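Local coordinates for protein BfpC (Escherichia coli, PDB 3VHJ) that is a membrane protein essential for type IV pilus biogenesis, represented here by its N-terminal cytoplasmic domain, which probably interacts with the pilus biogenesis protein BfpD, at residues E94-I99 with D117-F122; S84-F89 with D125-G130; N36-L41 with E56-G61. The protein carries 1 engineered substitution. All blocks are in the same frame, centred on the assembly; numbering follows the deposited sequence.

Contact 1. Residues E94-I99 with D117-F122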
# COMPACT_ATOMS: atom_id res chain seq x y z
N GLU A 94 15.85 0.98 -5.66
CA GLU A 94 15.84 -0.25 -6.45
C GLU A 94 14.61 -1.10 -6.18
O GLU A 94 14.66 -2.33 -6.29
CB GLU A 94 17.08 -1.09 -6.12
CG GLU A 94 18.37 -0.32 -5.87
CD GLU A 94 18.96 0.26 -7.13
OE1 GLU A 94 20.12 0.70 -7.09
OE2 GLU A 94 18.25 0.27 -8.16
N LEU A 95 13.50 -0.47 -5.83
CA LEU A 95 12.29 -1.22 -5.55
C LEU A 95 11.15 -0.70 -6.42
O LEU A 95 11.08 0.49 -6.70
CB LEU A 95 11.94 -1.07 -4.07
CG LEU A 95 10.86 -1.94 -3.44
CD1 LEU A 95 11.31 -3.40 -3.41
CD2 LEU A 95 10.60 -1.44 -2.01
N TRP A 96 10.27 -1.60 -6.83
CA TRP A 96 9.12 -1.22 -7.64
C TRP A 96 7.86 -1.41 -6.81
O TRP A 96 7.70 -2.42 -6.13
CB TRP A 96 9.04 -2.06 -8.91
CG TRP A 96 10.06 -1.61 -9.90
CD1 TRP A 96 11.37 -1.98 -9.96
CD2 TRP A 96 9.87 -0.63 -10.92
NE1 TRP A 96 12.01 -1.28 -10.96
CE2 TRP A 96 11.11 -0.45 -11.56
CE3 TRP A 96 8.76 0.12 -11.36
CZ2 TRP A 96 11.28 0.46 -12.61
CZ3 TRP A 96 8.93 1.01 -12.40
CH2 TRP A 96 10.19 1.17 -13.02
N LEU A 97 6.96 -0.43 -6.89
CA LEU A 97 5.73 -0.46 -6.14
C LEU A 97 4.49 -0.51 -7.03
O LEU A 97 4.44 0.15 -8.07
CB LEU A 97 5.64 0.79 -5.26
CG LEU A 97 6.86 1.12 -4.40
CD1 LEU A 97 6.63 2.47 -3.71
CD2 LEU A 97 7.10 0.01 -3.37
N VAL A 98 3.50 -1.30 -6.63
CA VAL A 98 2.24 -1.38 -7.36
C VAL A 98 1.18 -1.14 -6.29
O VAL A 98 1.07 -1.91 -5.35
CB VAL A 98 2.01 -2.75 -8.01
CG1 VAL A 98 0.65 -2.77 -8.73
CG2 VAL A 98 3.13 -3.03 -9.02
N ILE A 99 0.42 -0.06 -6.45
CA ILE A 99 -0.59 0.29 -5.46
C ILE A 99 -1.96 0.53 -6.08
O ILE A 99 -2.08 0.71 -7.28
CB ILE A 99 -0.16 1.56 -4.69
CG1 ILE A 99 -0.16 2.77 -5.61
CG2 ILE A 99 1.24 1.36 -4.12
CD1 ILE A 99 0.24 4.06 -4.91
N ASP A 117 10.11 -6.37 -14.00
CA ASP A 117 9.29 -7.27 -14.81
C ASP A 117 8.18 -7.90 -13.98
O ASP A 117 7.04 -8.00 -14.44
CB ASP A 117 10.15 -8.37 -15.44
CG ASP A 117 11.04 -7.83 -16.54
OD1 ASP A 117 10.53 -7.11 -17.42
OD2 ASP A 117 12.26 -8.14 -16.54
N ASP A 118 8.51 -8.34 -12.77
CA ASP A 118 7.51 -8.94 -11.88
C ASP A 118 6.45 -7.92 -11.50
O ASP A 118 5.27 -8.24 -11.40
CB ASP A 118 8.19 -9.47 -10.62
CG ASP A 118 9.15 -10.61 -10.91
OD1 ASP A 118 9.87 -11.03 -9.98
OD2 ASP A 118 9.18 -11.08 -12.06
N ALA A 119 6.88 -6.68 -11.27
CA ALA A 119 5.98 -5.59 -10.90
C ALA A 119 5.06 -5.26 -12.06
O ALA A 119 3.85 -5.08 -11.88
CB ALA A 119 6.79 -4.37 -10.50
N LYS A 120 5.63 -5.17 -13.26
CA LYS A 120 4.85 -4.87 -14.45
C LYS A 120 3.82 -5.98 -14.68
O LYS A 120 2.65 -5.71 -14.95
CB LYS A 120 5.78 -4.75 -15.67
CG LYS A 120 5.12 -4.17 -16.92
CD LYS A 120 6.11 -4.00 -18.07
CE LYS A 120 5.42 -3.47 -19.32
NZ LYS A 120 6.36 -3.22 -20.45
N LYS A 121 4.26 -7.23 -14.53
CA LYS A 121 3.37 -8.37 -14.72
C LYS A 121 2.22 -8.38 -13.72
O LYS A 121 1.08 -8.70 -14.07
CB LYS A 121 4.17 -9.68 -14.63
CG LYS A 121 3.33 -10.94 -14.80
CD LYS A 121 4.20 -12.19 -14.79
CE LYS A 121 3.36 -13.46 -14.90
NZ LYS A 121 2.46 -13.44 -16.09
N PHE A 122 2.50 -8.05 -12.46
CA PHE A 122 1.46 -8.03 -11.44
C PHE A 122 0.46 -6.92 -11.76
O PHE A 122 -0.75 -7.11 -11.66
CB PHE A 122 2.07 -7.77 -10.06
CG PHE A 122 1.07 -7.85 -8.94
CD1 PHE A 122 0.68 -9.08 -8.42
CD2 PHE A 122 0.50 -6.69 -8.43
CE1 PHE A 122 -0.27 -9.16 -7.41
CE2 PHE A 122 -0.46 -6.76 -7.42
CZ PHE A 122 -0.85 -7.99 -6.90
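Ala119, Val98 and Trp96 meet where helix 116-127 lies along one face of a mixed sheet, a worked example of helix-on-sheet packing. An antiparallel meander (85-90, 96-101, 107-113) is followed by this helix and then by strand 135-137, parallel to the first strand. That order is consistent with a ribonuclease H-like, actin-like fold. The axes of strand 96-99 and helix 117-122 pass 8.4 Å apart and run almost in the same direction, 11° from parallel.

An alanine and a valine carry the centre of the contact. The methyl of Ala119 points at the strand and settles between two of its residues: its CB is 3.6 Å from Trp96 CB and 4.2 Å from Val98 CG2. Trp96 meets it with CB, its stem; with CG beside the backbone N (chi1 -75°) the indole leads away from residues 117-122, and the Ala119 methyl approaches it only obliquely. The Trp96 side chain also touches Pro90, Pro139 and, at the start of the helix, Lys116.

Val98, whose CB also faces the helix, divides its two methyls between two helical residues. CG2 takes the Ala119 side and approaches Ala119 O at 3.6 Å, a packing contact of a methyl with a main-chain oxygen. Around the pair, Leu88 of the neighbouring strand, Phe113, Phe123 and Val127 continue the apolar layer, so the valine is buried on several sides.

The other methyl serves Phe122. CG1 stands anti to the backbone N (chi1 178°), which carries it along the helix to the aromatic ring. It arrives in the plane of the ring, at the rim and not over a face, with Val98 CG1 lying 3.9 Å from Phe122 CD2.

Contact 2. Residues S84-F89 with D125-G130; sequences SFCGLF and DHVAYG
Cys86 and Val127 make the close part of this contact, almost entirely through one methyl group. Val127 CG1 sits 3.7 Å from Cys86 CB and 3.8 Å from Cys86 SG, nestling against the whole short side chain instead of touching just its end. Both residues direct CB at the other segment; with chi1 86° the sulfur of Cys86 stays over its own backbone, where the valine methyl can touch it as well as the carbon that bears it. Phe123 and Trp133 also touch Cys86, while Val98 and Phe122 pack on Val127; both residues are buried in an apolar setting.

One residue further on, the fit is already slacker. Cys86 SG comes no nearer to Ala128 than 4.3 Å, at CA, and the methyl of Ala128 turns to its own neighbour, lying 3.8 Å above the centre of the Tyr129 ring. Tyr129 itself points away from the strand. With Asp125, His126 and Gly130 it forms the solvent-facing side, where Asp125 is tied back to Lys121 by a salt bridge.

Val127 O accepts from Gly130 N (3.0 Å) and from the indole NE1 of Trp133 in the following loop. On the strand side, the backbone of Cys86 pairs with Arg135 and Tyr137 of strand 135-137. The geometry thus illustrates a beta-alpha-beta crossover, in which helix 116-127 passes over the sheet between the parallel strands 107-113 and 135-137.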
# COMPACT_ATOMS: atom_id res chain seq x y z
N SER A 84 -10.47 7.31 -6.87
CA SER A 84 -9.69 6.08 -6.79
C SER A 84 -8.47 6.17 -7.70
O SER A 84 -8.44 6.99 -8.62
CB SER A 84 -10.56 4.89 -7.22
OG SER A 84 -11.07 5.09 -8.53
N PHE A 85 -7.47 5.33 -7.46
CA PHE A 85 -6.26 5.36 -8.27
C PHE A 85 -5.42 4.12 -8.07
O PHE A 85 -5.52 3.43 -7.06
CB PHE A 85 -5.42 6.59 -7.89
CG PHE A 85 -4.90 6.55 -6.47
CD1 PHE A 85 -3.69 5.94 -6.18
CD2 PHE A 85 -5.65 7.08 -5.43
CE1 PHE A 85 -3.22 5.87 -4.86
CE2 PHE A 85 -5.19 7.02 -4.11
CZ PHE A 85 -3.97 6.40 -3.83
N CYS A 86 -4.58 3.83 -9.06
CA CYS A 86 -3.68 2.70 -8.99
C CYS A 86 -2.45 3.12 -9.79
O CYS A 86 -2.48 4.10 -10.52
CB CYS A 86 -4.30 1.45 -9.60
SG CYS A 86 -4.10 1.29 -11.38
N GLY A 87 -1.36 2.38 -9.64
CA GLY A 87 -0.18 2.73 -10.39
C GLY A 87 1.02 1.85 -10.12
O GLY A 87 1.10 1.16 -9.10
N LEU A 88 1.95 1.87 -11.08
CA LEU A 88 3.20 1.14 -11.02
C LEU A 88 4.22 2.27 -10.83
O LEU A 88 4.30 3.18 -11.66
CB LEU A 88 3.45 0.42 -12.34
CG LEU A 88 4.82 -0.22 -12.58
CD1 LEU A 88 5.07 -1.32 -11.56
CD2 LEU A 88 4.86 -0.78 -14.00
N PHE A 89 4.99 2.21 -9.75
CA PHE A 89 5.95 3.27 -9.45
C PHE A 89 7.30 2.75 -8.99
O PHE A 89 7.39 1.81 -8.21
CB PHE A 89 5.44 4.15 -8.30
CG PHE A 89 4.13 4.82 -8.55
CD1 PHE A 89 4.07 6.05 -9.20
CD2 PHE A 89 2.95 4.26 -8.06
CE1 PHE A 89 2.86 6.72 -9.34
CE2 PHE A 89 1.74 4.93 -8.19
CZ PHE A 89 1.69 6.16 -8.83
N ASP A 125 -1.68 -8.02 -14.86
CA ASP A 125 -2.54 -9.15 -14.56
C ASP A 125 -3.61 -8.92 -13.51
O ASP A 125 -4.71 -9.47 -13.60
CB ASP A 125 -1.71 -10.37 -14.14
CG ASP A 125 -0.77 -10.86 -15.24
OD1 ASP A 125 -1.12 -10.73 -16.43
OD2 ASP A 125 0.31 -11.38 -14.90
N HIS A 126 -3.33 -8.09 -12.51
CA HIS A 126 -4.31 -7.90 -11.44
C HIS A 126 -4.73 -6.48 -11.07
O HIS A 126 -5.78 -6.30 -10.46
CB HIS A 126 -3.79 -8.57 -10.16
CG HIS A 126 -3.37 -9.99 -10.35
ND1 HIS A 126 -4.26 -11.01 -10.57
CD2 HIS A 126 -2.13 -10.55 -10.37
CE1 HIS A 126 -3.60 -12.15 -10.70
NE2 HIS A 126 -2.31 -11.90 -10.59
N VAL A 127 -3.93 -5.48 -11.42
CA VAL A 127 -4.25 -4.13 -11.01
C VAL A 127 -4.83 -3.17 -12.03
O VAL A 127 -5.94 -2.67 -11.86
CB VAL A 127 -2.99 -3.46 -10.40
CG1 VAL A 127 -3.34 -2.08 -9.85
CG2 VAL A 127 -2.42 -4.36 -9.31
N ALA A 128 -4.07 -2.90 -13.08
CA ALA A 128 -4.48 -1.97 -14.12
C ALA A 128 -5.94 -2.07 -14.54
O ALA A 128 -6.61 -1.05 -14.74
CB ALA A 128 -3.59 -2.14 -15.34
N TYR A 129 -6.44 -3.29 -14.67
CA TYR A 129 -7.80 -3.50 -15.13
C TYR A 129 -8.68 -4.22 -14.13
O TYR A 129 -9.74 -4.73 -14.49
CB TYR A 129 -7.77 -4.29 -16.43
CG TYR A 129 -6.72 -3.78 -17.39
CD1 TYR A 129 -6.80 -2.48 -17.91
CD2 TYR A 129 -5.64 -4.57 -17.75
CE1 TYR A 129 -5.82 -1.99 -18.77
CE2 TYR A 129 -4.65 -4.09 -18.61
CZ TYR A 129 -4.74 -2.80 -19.11
OH TYR A 129 -3.77 -2.32 -19.95
N GLY A 130 -8.27 -4.26 -12.87
CA GLY A 130 -9.06 -4.97 -11.88
C GLY A 130 -10.15 -4.17 -11.20
O GLY A 130 -10.98 -4.74 -10.48

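Contact 3. Residues N36-L41 with E56-G61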
# COMPACT_ATOMS: atom_id res chain seq x y z
N ASN A 36 -7.28 -8.16 14.67
CA ASN A 36 -6.72 -9.19 15.53
C ASN A 36 -6.74 -10.57 14.90
O ASN A 36 -5.86 -11.39 15.16
CB ASN A 36 -7.44 -9.19 16.87
CG ASN A 36 -6.87 -8.15 17.81
OD1 ASN A 36 -5.75 -8.30 18.30
ND2 ASN A 36 -7.63 -7.10 18.06
N LYS A 37 -7.75 -10.83 14.07
CA LYS A 37 -7.86 -12.12 13.40
C LYS A 37 -6.76 -12.20 12.35
O LYS A 37 -6.18 -13.26 12.12
CB LYS A 37 -9.23 -12.27 12.73
CG LYS A 37 -10.36 -12.54 13.72
CD LYS A 37 -11.74 -12.45 13.07
CE LYS A 37 -11.93 -13.48 11.96
NZ LYS A 37 -13.30 -13.41 11.38
N SER A 38 -6.47 -11.07 11.72
CA SER A 38 -5.43 -11.02 10.70
C SER A 38 -4.06 -11.18 11.35
O SER A 38 -3.20 -11.92 10.84
CB SER A 38 -5.50 -9.69 9.94
OG SER A 38 -4.53 -9.63 8.92
N LEU A 39 -3.84 -10.50 12.47
CA LEU A 39 -2.57 -10.59 13.18
C LEU A 39 -2.32 -12.03 13.62
O LEU A 39 -1.20 -12.54 13.51
CB LEU A 39 -2.58 -9.68 14.41
CG LEU A 39 -2.49 -8.18 14.16
CD1 LEU A 39 -2.78 -7.43 15.45
CD2 LEU A 39 -1.11 -7.82 13.63
N THR A 40 -3.36 -12.68 14.11
CA THR A 40 -3.25 -14.07 14.56
C THR A 40 -2.93 -14.98 13.39
O THR A 40 -2.03 -15.82 13.46
CB THR A 40 -4.56 -14.54 15.22
OG1 THR A 40 -4.81 -13.76 16.39
CG2 THR A 40 -4.47 -16.02 15.61
N LEU A 41 -3.66 -14.80 12.29
CA LEU A 41 -3.46 -15.60 11.09
C LEU A 41 -2.07 -15.45 10.51
O LEU A 41 -1.51 -16.40 9.96
CB LEU A 41 -4.49 -15.21 10.02
CG LEU A 41 -4.30 -15.87 8.65
CD1 LEU A 41 -4.56 -17.36 8.75
CD2 LEU A 41 -5.24 -15.23 7.64
N GLU A 56 -13.10 2.42 8.40
CA GLU A 56 -11.73 2.13 8.75
C GLU A 56 -11.16 0.88 8.10
O GLU A 56 -11.88 0.07 7.53
CB GLU A 56 -11.61 2.01 10.27
CG GLU A 56 -11.91 3.31 10.98
CD GLU A 56 -11.68 3.21 12.46
OE1 GLU A 56 -12.63 2.84 13.19
OE2 GLU A 56 -10.54 3.47 12.89
N GLN A 57 -9.84 0.76 8.19
CA GLN A 57 -9.13 -0.38 7.64
C GLN A 57 -7.82 -0.51 8.40
O GLN A 57 -7.44 0.37 9.17
CB GLN A 57 -8.89 -0.20 6.14
CG GLN A 57 -7.93 0.92 5.77
CD GLN A 57 -7.92 1.19 4.28
OE1 GLN A 57 -7.71 0.29 3.48
NE2 GLN A 57 -8.15 2.44 3.91
N PHE A 58 -7.11 -1.61 8.17
CA PHE A 58 -5.87 -1.83 8.88
C PHE A 58 -4.81 -2.48 8.01
O PHE A 58 -5.11 -3.07 6.98
CB PHE A 58 -6.15 -2.72 10.09
CG PHE A 58 -6.94 -3.95 9.75
CD1 PHE A 58 -6.31 -5.06 9.20
CD2 PHE A 58 -8.32 -3.97 9.92
CE1 PHE A 58 -7.05 -6.18 8.83
CE2 PHE A 58 -9.07 -5.09 9.56
CZ PHE A 58 -8.43 -6.20 9.01
N ALA A 59 -3.56 -2.34 8.45
CA ALA A 59 -2.44 -2.93 7.74
C ALA A 59 -1.70 -3.84 8.72
O ALA A 59 -1.55 -3.50 9.90
CB ALA A 59 -1.51 -1.84 7.23
N VAL A 60 -1.26 -4.99 8.25
CA VAL A 60 -0.50 -5.92 9.09
C VAL A 60 0.89 -6.04 8.48
O VAL A 60 1.02 -6.32 7.29
CB VAL A 60 -1.18 -7.30 9.17
CG1 VAL A 60 -0.25 -8.32 9.82
CG2 VAL A 60 -2.46 -7.19 9.99
N GLY A 61 1.92 -5.81 9.29
CA GLY A 61 3.29 -5.88 8.80
C GLY A 61 3.93 -7.25 8.85
O GLY A 61 3.45 -8.16 9.53
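Val60 of strand 55-60 packs against Ser38 and Leu39 of helix 31-42, and its carbons divide, and partly share, these two neighbours. CB, pointing at the helix, stands 4.1 Å from Ser38 OG. Beyond it the chain forks. CG1, anti to the backbone N (chi1 169°), goes to Leu39 and rests 3.9 Å from Leu39 CD2. CG2 lies beside the backbone N and is shared: it is the same 3.9 Å from Leu39 CD2, but only 3.4 Å from Ser38 OG. The leucine methyl thus rides equally on both prongs of the valine, while the hydroxyl oxygen of Ser38 packs against one of them.

The frame for this is a split beta-alpha-beta unit. Helix 31-42 links strand 21-23 to strand 46-52, which run parallel with strand 55-60 antiparallel between them. The helix therefore lies over the middle strand, their local axes 9.0 Å apart and inclined by 15°.

Ser38 brings a second contact through its carbon. Its CB approaches Phe58 CE1 at 4.0 Å, obliquely to the ring, and the same phenyl group packs on Ala34 and Leu35 one turn earlier in the helix. Leu35 also touches Val60, and Leu21 touches Ser38 from strand 21-23. Leu39 starts off from the helix flank and only its far end comes near the strand; its other neighbours include Tyr47 and Ser44.

Away from the sheet, the helix is held by its own bonds. Asn36 O receives Thr40 N and, from the opposite face of its carbonyl plane, the hydroxyl of Thr40, with Thr40 OG1 2.9 Å from Asn36 O.

Overall arrangement
Contacts 1 and 2 belong to one layer: helix 116-127 lies on neighbouring strands of the same sheet, with contact 1 nested inside the chain loop that contact 2 closes. They meet directly, Val98 CG1 lying 3.5 Å from Val127 CG2, and their strands are probably hydrogen-bonded through Leu97 N and Phe89 O. Contact 3 repeats the helix-on-sheet theme in a separate sheet, its centre about 24 Å from that of contact 1, across the middle of the domain. Contact 2 joins three buried residues; contact 3 is buried too, save for partly exposed Ser38; contact 1 is partly buried. Contacts 1 and 2 are apolar, the second with a thiol, whereas contact 3 admits a serine hydroxyl.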